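Local structure of ferredoxin component of carbazole 1,9a-dioxygenase (Nocardioides aromaticivorans, 3GCE) at residues A15-L20 / D40-Y45; D33-V38 / V44-N49; L68-P73 / F79-G84; R96-V101 / I107-K112. The protein carries a Rieske-type [2Fe-2S] cluster and, as the ferredoxin component of carbazole 1,9a-dioxygenase, probably delivers electrons to the terminal oxygenase. One frame throughout, in Å; residues are numbered along the deposited sequence.

How the interactions relate
Interaction 1 closes the first loop of the chain, bringing the end of strand 12-16 and the 3-10 turn after it to the hairpin turn at 40-45. Interaction 2 opens within that loop, at 33-38, and ends at 44-49, on a segment that shares V44 and Y45 with interaction 1; it zips up the hairpin of strands 33-40 and 43-48. Interactions 3 and 4 follow in series, each a short hairpin closure. Interaction 3 lies in the cluster-bearing part, where C72 binds the cluster, and leans on interaction 2 where M36 meets I70. Interaction 4 pairs the last two strands, the second of which, 106-109, also pairs with strand 12-16, while Y98, just before them, and V100 pack against the central hairpin.

Interaction 1: A15-L20 / D40-Y45; sequences ATLDQL and DGDSVY
S43 N donates to D40 O over 2.7 Å, closing the type II' turn that holds D42 and leads into V44, the two residues that meet L17. The return bond, D40 N to S43 O, measures 2.9 Å, and G41 takes the positive phi that the first corner of such a turn requires. Across the contact the meeting is apolar and small: L17 CD1 sits 3.4 Å from V44 CG2, tighter than usual for two methyl groups, as the two side chains slide past each other in opposite directions. L17 reaches this position with CG trans to its own nitrogen (chi1 -173°), and its other methyl, CD2, lies 4.2 Å from D42 OD1. In the Rieske fold this is a point where two antiparallel sheets meet, strand 12-16 belonging to one and the hairpin of strands 33-40 and 43-48 to the other; V102 also touches L17 and V44. L17 rides on a short 3-10 turn tied back by the side chain of Q19, whose OE1 accepts from T16 N at 2.9 Å in a nearly straight bond (171°), the donor standing well above the amide plane. R39 NH1 reaches across to hydrogen-bond L20 O, while its NH2 makes a long, weak ion pair with D42 OD1.

Interaction 2: D33-V38 / V44-N49; sequences DEVMVV and VYAISN
The carboxylate of E34 and the amide of N49 meet with their planes 43° apart. E34 OE2 lies close to the amide plane, at the ND2 edge of N49, while ND2 comes to the anti side of OE2, somewhat out of the carboxylate plane. The distance from N49 ND2 to E34 OE2, 2.5 Å, is unusually short, and its exact value is doubtful. On the other branch of the amide, N49 OD1 rests 3.3 Å from M36 CB and accepts a hydrogen bond from D59 N. E34 O is gripped twice, by N49 N at 2.9 Å and by a water that donates to it and also bonds S48 OG. Farther along, antiparallel backbone bonds join M36 to I47 and V38 to Y45, forming the hairpin of strands 33-40 and 43-48. On one face M36 and I47 run side by side, M36 CE to I47 CG1 3.8 Å, and both reach I70; chi1 of -170° sets M36 CG trans to its nitrogen, and later bends bring CE alongside I47. On the opposite face V37 CG1 meets V44 CG1 at 3.6 Å. D59 N donating to OD1 probably fixes which way round the N49 amide sits, with ND2 turned to E34, just before the loop carrying cluster ligands C51 and H53.

Interaction 3: L68-P73 / F79-G84; sequences LEIECP and FDVRTG. With FES (Fe2/s2 (inorganic) cluster), chain B.
Backbone hydrogen bonds join V81 N to L68 O, I70 N to F79 O and F79 N to I70 O, each 3.0 Å long, with E69 and D80 as the non-hydrogen-bonded pair between. Apolar contacts follow this pairing: V81 CG1 lies 3.9 Å from I70 CB, and I70 CG2 comes to the edge of the F79 ring, near its plane. L68 crosses R82 at about a right angle, putting L68 CD1 over one face of the guanidinium and 3.7 Å from R82 CD. The hairpin belongs to the cluster-binding part of the Rieske fold; beyond strand 69-71, C72 SG binds the iron atom FE1 of the cluster at 2.2 Å, and C51 is the second cysteine on that iron. Charged and polar bonds gather on D80. Its OD1 takes R82 NE on the syn side at 2.9 Å, a nearly straight salt bridge (173°), and R82 N from the opposite face at 3.1 Å, which makes an Asx turn; OD2 accepts from T83 OG1 at 2.6 Å. With an alanine here these acceptors disappear, which would probably deprive R82 of its charge partner, free its guanidinium to turn away from L68, and undo the Asx turn. E69 directs its own carboxylate to S67, R78 and T87.

Interaction 4: R96-V101 / I107-K112; sequences RAYDVV and ILVAPK
From CB to its hydroxyl, Y98 runs along the facing segment of V109, A110 and K112. Y98 CB touches V109 CG1 at 3.7 Å. Next the ring turns its edge to the backbone: Y98 CD2 is 3.3 Å from A110 O, which lies in the ring plane. Y98 CE2 comes 3.9 Å from K112 N, and Y98 OH reaches K112 CD at 4.0 Å. A chi1 of -76°, with CG opposite the carbonyl carbon, lays the ring along this path. An alanine in place of Y98 keeps the CB contact with V109 but is likely to open a gap where the ring fills the space between residues 110-112 and the neighbouring D33, V35 and A46.

At the far end R96 and K112 cross at about a right angle, K112 CG over one face of the guanidinium and displaced toward its rim, with R96 NE 3.4 Å from K112 CD. The aliphatic part of the lysine does the touching; K112 NZ, 5.4 Å from R96 NE, goes instead to a salt bridge with D33, which probably eases the nearness of two like charges. At the other end the hairpin of strands 100-103 and 106-109 is held by backbone bonds, the shortest being L108 N to V101 O at 2.8 Å, and V100 CG1 packs 3.7 Å from I107 CG2. Strand 106-109 is the middle one of its sheet, flanked by 12-16 and 100-103, while Y98 and V100 lean on A46 of strand 43-48, to which Y98 is also joined by a backbone hydrogen bond.

Interaction 1: A15-L20 / D40-Y45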
loop_
_atom_site.group_PDB
_atom_site.type_symbol
_atom_site.label_atom_id
_atom_site.label_comp_id
_atom_site.label_asym_id
_atom_site.label_seq_id
_atom_site.Cartn_x
_atom_site.Cartn_y
_atom_site.Cartn_z
ATOM N N ALA A 15 5.578 11.254 3.009
ATOM C CA ALA A 15 6.125 11.205 4.349
ATOM C C ALA A 15 7.627 10.995 4.286
ATOM O O ALA A 15 8.174 10.702 3.219
ATOM C CB ALA A 15 5.464 10.057 5.147
ATOM N N THR A 16 8.279 11.149 5.435
ATOM C CA THR A 16 9.663 10.757 5.636
ATOM C C THR A 16 9.675 9.297 6.112
ATOM O O THR A 16 8.767 8.868 6.842
ATOM C CB THR A 16 10.314 11.669 6.716
ATOM O OG1 THR A 16 9.997 13.031 6.434
ATOM C CG2 THR A 16 11.774 11.544 6.715
ATOM N N LEU A 17 10.685 8.532 5.697
ATOM C CA LEU A 17 10.746 7.104 5.972
ATOM C C LEU A 17 10.515 6.764 7.445
ATOM O O LEU A 17 9.751 5.844 7.758
ATOM C CB LEU A 17 12.072 6.503 5.494
ATOM C CG LEU A 17 12.238 4.987 5.549
ATOM C CD1 LEU A 17 11.390 4.314 4.501
ATOM C CD2 LEU A 17 13.698 4.593 5.382
ATOM N N ASP A 18 11.149 7.504 8.353
ATOM C CA ASP A 18 11.025 7.139 9.767
ATOM C C ASP A 18 9.793 7.726 10.444
ATOM O O ASP A 18 9.570 7.502 11.640
ATOM C CB ASP A 18 12.297 7.450 10.543
ATOM C CG ASP A 18 12.875 8.788 10.187
ATOM O OD1 ASP A 18 12.121 9.793 10.238
ATOM O OD2 ASP A 18 14.086 8.818 9.851
ATOM N N GLN A 19 8.973 8.446 9.680
ATOM C CA GLN A 19 7.641 8.807 10.153
ATOM C C GLN A 19 6.713 7.606 10.033
ATOM O O GLN A 19 5.638 7.592 10.624
ATOM C CB GLN A 19 7.051 9.977 9.376
ATOM C CG GLN A 19 7.713 11.322 9.628
ATOM C CD GLN A 19 7.120 12.425 8.753
ATOM O OE1 GLN A 19 6.622 12.165 7.648
ATOM N NE2 GLN A 19 7.167 13.669 9.250
ATOM N N LEU A 20 7.140 6.602 9.263
ATOM C CA LEU A 20 6.374 5.365 9.112
ATOM C C LEU A 20 6.927 4.268 10.001
ATOM O O LEU A 20 8.099 3.867 9.868
ATOM C CB LEU A 20 6.384 4.897 7.649
ATOM C CG LEU A 20 5.264 5.315 6.699
ATOM C CD1 LEU A 20 5.086 6.823 6.630
ATOM C CD2 LEU A 20 5.535 4.732 5.317
ATOM N N ASP A 40 8.521 -2.178 5.051
ATOM C CA ASP A 40 9.041 -3.429 5.567
ATOM C C ASP A 40 10.569 -3.314 5.511
ATOM O O ASP A 40 11.136 -3.055 4.443
ATOM C CB ASP A 40 8.559 -4.601 4.706
ATOM C CG ASP A 40 9.033 -5.960 5.242
ATOM O OD1 ASP A 40 8.644 -6.331 6.373
ATOM O OD2 ASP A 40 9.801 -6.643 4.528
ATOM N N GLY A 41 11.246 -3.479 6.651
ATOM C CA GLY A 41 12.694 -3.246 6.686
ATOM C C GLY A 41 12.926 -1.823 6.228
ATOM O O GLY A 41 12.301 -0.905 6.749
ATOM N N ASP A 42 13.786 -1.637 5.232
ATOM C CA ASP A 42 13.962 -0.319 4.635
ATOM C C ASP A 42 13.211 -0.169 3.310
ATOM O O ASP A 42 13.330 0.867 2.631
ATOM C CB ASP A 42 15.446 -0.022 4.424
ATOM C CG ASP A 42 16.173 0.218 5.734
ATOM O OD1 ASP A 42 15.712 1.082 6.520
ATOM O OD2 ASP A 42 17.187 -0.474 5.968
ATOM N N SER A 43 12.439 -1.187 2.941
ATOM C CA SER A 43 11.676 -1.106 1.692
ATOM C C SER A 43 10.338 -0.438 1.953
ATOM O O SER A 43 9.804 -0.517 3.058
ATOM C CB SER A 43 11.471 -2.482 1.102
ATOM O OG SER A 43 12.715 -3.085 0.836
ATOM N N VAL A 44 9.823 0.252 0.941
ATOM C CA VAL A 44 8.500 0.875 1.035
ATOM C C VAL A 44 7.699 0.359 -0.156
ATOM O O VAL A 44 8.225 0.306 -1.297
ATOM C CB VAL A 44 8.594 2.418 0.957
ATOM C CG1 VAL A 44 7.212 3.067 1.099
ATOM C CG2 VAL A 44 9.545 2.939 2.031
ATOM N N TYR A 45 6.447 -0.010 0.113
ATOM C CA TYR A 45 5.534 -0.514 -0.917
ATOM C C TYR A 45 4.293 0.342 -0.947
ATOM O O TYR A 45 3.897 0.894 0.080
ATOM C CB TYR A 45 5.129 -1.959 -0.592
ATOM C CG TYR A 45 6.329 -2.835 -0.442
ATOM C CD1 TYR A 45 7.024 -3.260 -1.556
ATOM C CD2 TYR A 45 6.801 -3.201 0.816
ATOM C CE1 TYR A 45 8.151 -4.041 -1.442
ATOM C CE2 TYR A 45 7.946 -4.016 0.938
ATOM C CZ TYR A 45 8.592 -4.429 -0.205
ATOM O OH TYR A 45 9.710 -5.221 -0.132
#

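Interaction 2: D33-V38 / V44-N49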
loop_
_atom_site.group_PDB
_atom_site.type_symbol
_atom_site.label_atom_id
_atom_site.label_comp_id
_atom_site.label_asym_id
_atom_site.label_seq_id
_atom_site.Cartn_x
_atom_site.Cartn_y
_atom_site.Cartn_z
ATOM N N ASP A 33 -5.982 9.930 -5.929
ATOM C CA ASP A 33 -6.080 8.489 -5.613
ATOM C C ASP A 33 -5.579 8.163 -4.215
ATOM O O ASP A 33 -4.526 8.631 -3.803
ATOM C CB ASP A 33 -5.321 7.642 -6.628
ATOM C CG ASP A 33 -5.898 7.759 -8.026
ATOM O OD1 ASP A 33 -7.117 7.545 -8.194
ATOM O OD2 ASP A 33 -5.133 8.089 -8.948
ATOM N N GLU A 34 -6.329 7.324 -3.503
ATOM C CA GLU A 34 -5.958 6.959 -2.156
ATOM C C GLU A 34 -5.025 5.758 -2.229
ATOM O O GLU A 34 -5.349 4.720 -2.857
ATOM C CB GLU A 34 -7.196 6.616 -1.329
ATOM C CG GLU A 34 -6.986 6.687 0.162
ATOM C CD GLU A 34 -8.275 6.385 0.930
ATOM O OE1 GLU A 34 -9.348 6.954 0.596
ATOM O OE2 GLU A 34 -8.216 5.572 1.864
ATOM N N VAL A 35 -3.865 5.911 -1.597
ATOM C CA VAL A 35 -2.789 4.938 -1.732
ATOM C C VAL A 35 -2.287 4.442 -0.376
ATOM O O VAL A 35 -1.910 5.236 0.499
ATOM C CB VAL A 35 -1.617 5.531 -2.552
ATOM C CG1 VAL A 35 -0.493 4.525 -2.681
ATOM C CG2 VAL A 35 -2.107 5.910 -3.927
ATOM N N MET A 36 -2.306 3.126 -0.204
ATOM C CA MET A 36 -1.786 2.514 1.004
ATOM C C MET A 36 -0.279 2.391 0.860
ATOM O O MET A 36 0.209 1.860 -0.140
ATOM C CB MET A 36 -2.402 1.131 1.214
ATOM C CG MET A 36 -2.085 0.523 2.594
ATOM S SD MET A 36 -0.806 -0.718 2.503
ATOM C CE MET A 36 -1.800 -1.931 1.727
ATOM N N VAL A 37 0.435 2.878 1.870
ATOM C CA VAL A 37 1.886 2.825 1.899
ATOM C C VAL A 37 2.294 2.053 3.147
ATOM O O VAL A 37 1.708 2.260 4.210
ATOM C CB VAL A 37 2.478 4.273 1.828
ATOM C CG1 VAL A 37 3.983 4.289 2.010
ATOM C CG2 VAL A 37 2.132 4.875 0.479
ATOM N N VAL A 38 3.258 1.131 2.999
ATOM C CA VAL A 38 3.754 0.359 4.114
ATOM C C VAL A 38 5.258 0.094 3.986
ATOM O O VAL A 38 5.762 -0.205 2.903
ATOM C CB VAL A 38 2.930 -0.966 4.280
ATOM C CG1 VAL A 38 3.190 -1.946 3.132
ATOM C CG2 VAL A 38 3.193 -1.617 5.652
ATOM N N VAL A 44 9.823 0.252 0.941
ATOM C CA VAL A 44 8.500 0.875 1.035
ATOM C C VAL A 44 7.699 0.359 -0.156
ATOM O O VAL A 44 8.225 0.306 -1.297
ATOM C CB VAL A 44 8.594 2.418 0.957
ATOM C CG1 VAL A 44 7.212 3.067 1.099
ATOM C CG2 VAL A 44 9.545 2.939 2.031
ATOM N N TYR A 45 6.447 -0.010 0.113
ATOM C CA TYR A 45 5.534 -0.514 -0.917
ATOM C C TYR A 45 4.293 0.342 -0.947
ATOM O O TYR A 45 3.897 0.894 0.080
ATOM C CB TYR A 45 5.129 -1.959 -0.592
ATOM C CG TYR A 45 6.329 -2.835 -0.442
ATOM C CD1 TYR A 45 7.024 -3.260 -1.556
ATOM C CD2 TYR A 45 6.801 -3.201 0.816
ATOM C CE1 TYR A 45 8.151 -4.041 -1.442
ATOM C CE2 TYR A 45 7.946 -4.016 0.938
ATOM C CZ TYR A 45 8.592 -4.429 -0.205
ATOM O OH TYR A 45 9.710 -5.221 -0.132
ATOM N N ALA A 46 3.667 0.444 -2.115
ATOM C CA ALA A 46 2.481 1.300 -2.258
ATOM C C ALA A 46 1.508 0.648 -3.221
ATOM O O ALA A 46 1.901 0.245 -4.321
ATOM C CB ALA A 46 2.892 2.677 -2.777
ATOM N N ILE A 47 0.241 0.533 -2.810
ATOM C CA ILE A 47 -0.811 0.012 -3.697
ATOM C C ILE A 47 -2.059 0.830 -3.450
ATOM O O ILE A 47 -2.125 1.565 -2.469
ATOM C CB ILE A 47 -1.095 -1.534 -3.519
ATOM C CG1 ILE A 47 -1.516 -1.878 -2.070
ATOM C CG2 ILE A 47 0.143 -2.331 -3.929
ATOM C CD1 ILE A 47 -2.192 -3.291 -1.922
ATOM N N SER A 48 -3.035 0.719 -4.342
ATOM C CA SER A 48 -4.329 1.362 -4.098
ATOM C C SER A 48 -4.871 0.944 -2.736
ATOM O O SER A 48 -4.791 -0.230 -2.354
ATOM C CB SER A 48 -5.344 0.979 -5.157
ATOM O OG SER A 48 -6.619 1.466 -4.741
ATOM N N ASN A 49 -5.429 1.907 -2.010
ATOM C CA ASN A 49 -5.974 1.630 -0.691
ATOM C C ASN A 49 -7.362 1.001 -0.749
ATOM O O ASN A 49 -7.879 0.577 0.268
ATOM C CB ASN A 49 -6.045 2.909 0.155
ATOM C CG ASN A 49 -6.171 2.612 1.648
ATOM O OD1 ASN A 49 -5.558 1.681 2.148
ATOM N ND2 ASN A 49 -6.965 3.408 2.355
HETATM O O HOH W 1 -6.590 4.097 -5.117
#

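Interaction 3: L68-P73 / F79-G84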
loop_
_atom_site.group_PDB
_atom_site.type_symbol
_atom_site.label_atom_id
_atom_site.label_comp_id
_atom_site.label_asym_id
_atom_site.label_seq_id
_atom_site.Cartn_x
_atom_site.Cartn_y
_atom_site.Cartn_z
ATOM N N LEU A 68 4.466 -10.414 3.035
ATOM C CA LEU A 68 4.275 -9.120 2.318
ATOM C C LEU A 68 2.855 -8.977 1.736
ATOM O O LEU A 68 2.668 -8.578 0.569
ATOM C CB LEU A 68 5.378 -8.864 1.245
ATOM C CG LEU A 68 6.815 -8.642 1.786
ATOM C CD1 LEU A 68 7.831 -8.620 0.670
ATOM C CD2 LEU A 68 6.965 -7.360 2.660
ATOM N N GLU A 69 1.876 -9.342 2.567
ATOM C CA GLU A 69 0.468 -9.243 2.223
ATOM C C GLU A 69 -0.215 -8.258 3.141
ATOM O O GLU A 69 0.080 -8.191 4.345
ATOM C CB GLU A 69 -0.216 -10.591 2.400
ATOM C CG GLU A 69 0.176 -11.656 1.390
ATOM C CD GLU A 69 -0.501 -12.980 1.712
ATOM O OE1 GLU A 69 -0.183 -13.549 2.767
ATOM O OE2 GLU A 69 -1.364 -13.437 0.928
ATOM N N ILE A 70 -1.127 -7.496 2.565
ATOM C CA ILE A 70 -2.085 -6.722 3.337
ATOM C C ILE A 70 -3.419 -7.491 3.313
ATOM O O ILE A 70 -3.874 -7.962 2.270
ATOM C CB ILE A 70 -2.270 -5.303 2.753
ATOM C CG1 ILE A 70 -3.175 -4.445 3.658
ATOM C CG2 ILE A 70 -2.872 -5.377 1.323
ATOM C CD1 ILE A 70 -2.608 -4.190 5.061
ATOM N N GLU A 71 -4.045 -7.598 4.469
ATOM C CA GLU A 71 -5.288 -8.343 4.592
ATOM C C GLU A 71 -6.426 -7.341 4.777
ATOM O O GLU A 71 -6.377 -6.505 5.680
ATOM C CB GLU A 71 -5.191 -9.281 5.778
ATOM C CG GLU A 71 -6.468 -10.044 6.141
ATOM C CD GLU A 71 -6.236 -10.945 7.356
ATOM O OE1 GLU A 71 -5.225 -10.747 8.062
ATOM O OE2 GLU A 71 -7.055 -11.847 7.624
ATOM N N CYS A 72 -7.424 -7.399 3.895
ATOM C CA CYS A 72 -8.540 -6.443 3.916
ATOM C C CYS A 72 -9.297 -6.577 5.250
ATOM O O CYS A 72 -9.565 -7.696 5.694
ATOM C CB CYS A 72 -9.486 -6.774 2.750
ATOM S SG CYS A 72 -10.991 -5.755 2.683
ATOM N N PRO A 73 -9.666 -5.452 5.886
ATOM C CA PRO A 73 -10.374 -5.591 7.170
ATOM C C PRO A 73 -11.815 -6.127 7.078
ATOM O O PRO A 73 -12.386 -6.562 8.104
ATOM C CB PRO A 73 -10.391 -4.160 7.729
ATOM C CG PRO A 73 -10.313 -3.271 6.535
ATOM C CD PRO A 73 -9.446 -4.036 5.510
ATOM N N PHE A 79 -3.832 -9.002 -0.589
ATOM C CA PHE A 79 -3.034 -8.585 -1.757
ATOM C C PHE A 79 -1.550 -8.626 -1.440
ATOM O O PHE A 79 -1.133 -8.374 -0.296
ATOM C CB PHE A 79 -3.395 -7.160 -2.198
ATOM C CG PHE A 79 -4.848 -7.008 -2.608
ATOM C CD1 PHE A 79 -5.812 -6.632 -1.669
ATOM C CD2 PHE A 79 -5.233 -7.170 -3.950
ATOM C CE1 PHE A 79 -7.169 -6.473 -2.035
ATOM C CE2 PHE A 79 -6.571 -7.012 -4.320
ATOM C CZ PHE A 79 -7.535 -6.649 -3.353
ATOM N N ASP A 80 -0.762 -8.909 -2.467
ATOM C CA ASP A 80 0.679 -8.749 -2.402
ATOM C C ASP A 80 0.966 -7.226 -2.510
ATOM O O ASP A 80 0.617 -6.600 -3.508
ATOM C CB ASP A 80 1.322 -9.534 -3.556
ATOM C CG ASP A 80 2.809 -9.216 -3.729
ATOM O OD1 ASP A 80 3.484 -8.863 -2.711
ATOM O OD2 ASP A 80 3.292 -9.309 -4.893
ATOM N N VAL A 81 1.601 -6.645 -1.492
ATOM C CA VAL A 81 1.930 -5.206 -1.513
ATOM C C VAL A 81 2.988 -4.805 -2.524
ATOM O O VAL A 81 3.114 -3.616 -2.838
ATOM C CB VAL A 81 2.285 -4.658 -0.108
ATOM C CG1 VAL A 81 1.088 -4.834 0.842
ATOM C CG2 VAL A 81 3.548 -5.327 0.469
ATOM N N ARG A 82 3.748 -5.789 -3.027
ATOM C CA ARG A 82 4.774 -5.553 -4.045
ATOM C C ARG A 82 4.183 -5.306 -5.432
ATOM O O ARG A 82 4.769 -4.563 -6.258
ATOM C CB ARG A 82 5.704 -6.763 -4.133
ATOM C CG ARG A 82 6.579 -6.955 -2.898
ATOM C CD ARG A 82 7.257 -8.310 -2.926
ATOM N NE ARG A 82 6.294 -9.386 -2.689
ATOM C CZ ARG A 82 6.628 -10.660 -2.536
ATOM N NH1 ARG A 82 7.901 -11.014 -2.572
ATOM N NH2 ARG A 82 5.691 -11.577 -2.352
ATOM N N THR A 83 3.012 -5.892 -5.698
ATOM C CA THR A 83 2.487 -5.950 -7.069
ATOM C C THR A 83 1.027 -5.585 -7.216
ATOM O O THR A 83 0.552 -5.334 -8.362
ATOM C CB THR A 83 2.695 -7.360 -7.695
ATOM O OG1 THR A 83 1.956 -8.316 -6.919
ATOM C CG2 THR A 83 4.211 -7.746 -7.735
ATOM N N GLY A 84 0.300 -5.606 -6.098
ATOM C CA GLY A 84 -1.162 -5.435 -6.119
ATOM C C GLY A 84 -1.914 -6.724 -6.456
ATOM O O GLY A 84 -3.128 -6.705 -6.626
HETATM FE FE1 FES B . -11.924 -6.472 0.770
HETATM FE FE2 FES B . -14.260 -7.898 0.556
HETATM S S1 FES B . -12.176 -8.731 0.829
HETATM S S2 FES B . -13.946 -5.709 0.557
#

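Interaction 4: R96-V101 / I107-K112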
loop_
_atom_site.group_PDB
_atom_site.type_symbol
_atom_site.label_atom_id
_atom_site.label_comp_id
_atom_site.label_asym_id
_atom_site.label_seq_id
_atom_site.Cartn_x
_atom_site.Cartn_y
_atom_site.Cartn_z
ATOM N N ARG A 96 -4.186 -1.551 -8.298
ATOM C CA ARG A 96 -3.039 -0.805 -8.859
ATOM C C ARG A 96 -1.883 -0.742 -7.869
ATOM O O ARG A 96 -2.102 -0.531 -6.671
ATOM C CB ARG A 96 -3.472 0.600 -9.222
ATOM C CG ARG A 96 -2.343 1.481 -9.799
ATOM C CD ARG A 96 -2.956 2.800 -10.307
ATOM N NE ARG A 96 -3.795 2.565 -11.486
ATOM C CZ ARG A 96 -3.321 2.285 -12.707
ATOM N NH1 ARG A 96 -2.010 2.258 -12.917
ATOM N NH2 ARG A 96 -4.142 2.042 -13.727
ATOM N N ALA A 97 -0.673 -1.005 -8.366
ATOM C CA ALA A 97 0.561 -0.830 -7.628
ATOM C C ALA A 97 1.148 0.503 -8.059
ATOM O O ALA A 97 1.012 0.902 -9.238
ATOM C CB ALA A 97 1.540 -1.966 -7.933
ATOM N N TYR A 98 1.774 1.205 -7.124
ATOM C CA TYR A 98 2.334 2.537 -7.412
ATOM C C TYR A 98 3.833 2.494 -7.261
ATOM O O TYR A 98 4.318 1.885 -6.337
ATOM C CB TYR A 98 1.774 3.567 -6.429
ATOM C CG TYR A 98 0.371 3.978 -6.746
ATOM C CD1 TYR A 98 -0.709 3.132 -6.441
ATOM C CD2 TYR A 98 0.106 5.205 -7.341
ATOM C CE1 TYR A 98 -2.034 3.533 -6.719
ATOM C CE2 TYR A 98 -1.200 5.604 -7.617
ATOM C CZ TYR A 98 -2.256 4.767 -7.313
ATOM O OH TYR A 98 -3.530 5.186 -7.617
ATOM N N ASP A 99 4.566 3.157 -8.150
ATOM C CA ASP A 99 6.025 3.173 -8.048
ATOM C C ASP A 99 6.436 4.107 -6.926
ATOM O O ASP A 99 5.849 5.170 -6.768
ATOM C CB ASP A 99 6.676 3.595 -9.372
ATOM C CG ASP A 99 6.506 2.531 -10.459
ATOM O OD1 ASP A 99 6.500 1.315 -10.131
ATOM O OD2 ASP A 99 6.346 2.907 -11.631
ATOM N N VAL A 100 7.437 3.681 -6.159
ATOM C CA VAL A 100 7.888 4.401 -4.969
ATOM C C VAL A 100 9.388 4.436 -4.994
ATOM O O VAL A 100 10.038 3.417 -5.276
ATOM C CB VAL A 100 7.556 3.698 -3.633
ATOM C CG1 VAL A 100 7.692 4.675 -2.436
ATOM C CG2 VAL A 100 6.203 3.082 -3.638
ATOM N N VAL A 101 9.918 5.603 -4.650
ATOM C CA VAL A 101 11.341 5.822 -4.435
ATOM C C VAL A 101 11.499 6.496 -3.055
ATOM O O VAL A 101 10.689 7.342 -2.667
ATOM C CB VAL A 101 11.907 6.689 -5.621
ATOM C CG1 VAL A 101 13.059 7.607 -5.212
ATOM C CG2 VAL A 101 12.304 5.799 -6.799
ATOM N N ILE A 107 9.733 9.845 1.142
ATOM C CA ILE A 107 9.028 8.816 0.403
ATOM C C ILE A 107 8.237 9.462 -0.732
ATOM O O ILE A 107 7.297 10.243 -0.499
ATOM C CB ILE A 107 8.094 7.955 1.305
ATOM C CG1 ILE A 107 8.883 7.278 2.432
ATOM C CG2 ILE A 107 7.373 6.902 0.452
ATOM C CD1 ILE A 107 7.929 6.621 3.496
ATOM N N LEU A 108 8.615 9.129 -1.959
ATOM C CA LEU A 108 7.987 9.736 -3.142
ATOM C C LEU A 108 7.212 8.680 -3.924
ATOM O O LEU A 108 7.763 7.619 -4.233
ATOM C CB LEU A 108 9.071 10.327 -4.031
ATOM C CG LEU A 108 10.052 11.342 -3.406
ATOM C CD1 LEU A 108 11.108 11.762 -4.445
ATOM C CD2 LEU A 108 9.280 12.562 -2.886
ATOM N N VAL A 109 5.964 8.992 -4.265
ATOM C CA VAL A 109 5.070 8.079 -4.988
ATOM C C VAL A 109 4.710 8.675 -6.359
ATOM O O VAL A 109 4.259 9.819 -6.446
ATOM C CB VAL A 109 3.764 7.815 -4.164
ATOM C CG1 VAL A 109 2.839 6.783 -4.870
ATOM C CG2 VAL A 109 4.134 7.328 -2.728
ATOM N N ALA A 110 4.918 7.911 -7.422
ATOM C CA ALA A 110 4.527 8.359 -8.755
ATOM C C ALA A 110 3.013 8.275 -8.903
ATOM O O ALA A 110 2.428 7.242 -8.602
ATOM C CB ALA A 110 5.209 7.521 -9.814
ATOM N N PRO A 111 2.366 9.365 -9.346
ATOM C CA PRO A 111 0.910 9.359 -9.497
ATOM C C PRO A 111 0.477 8.501 -10.677
ATOM O O PRO A 111 1.284 8.234 -11.565
ATOM C CB PRO A 111 0.569 10.832 -9.780
ATOM C CG PRO A 111 1.807 11.606 -9.474
ATOM C CD PRO A 111 2.941 10.664 -9.729
ATOM N N LYS A 112 -0.781 8.059 -10.642
ATOM C CA LYS A 112 -1.414 7.273 -11.705
ATOM C C LYS A 112 -1.178 7.900 -13.080
ATOM O O LYS A 112 -0.781 7.211 -14.023
ATOM C CB LYS A 112 -2.921 7.191 -11.428
ATOM C CG LYS A 112 -3.632 5.972 -12.001
ATOM C CD LYS A 112 -4.982 5.741 -11.309
ATOM C CE LYS A 112 -6.045 6.721 -11.771
ATOM N NZ LYS A 112 -7.248 6.737 -10.879
#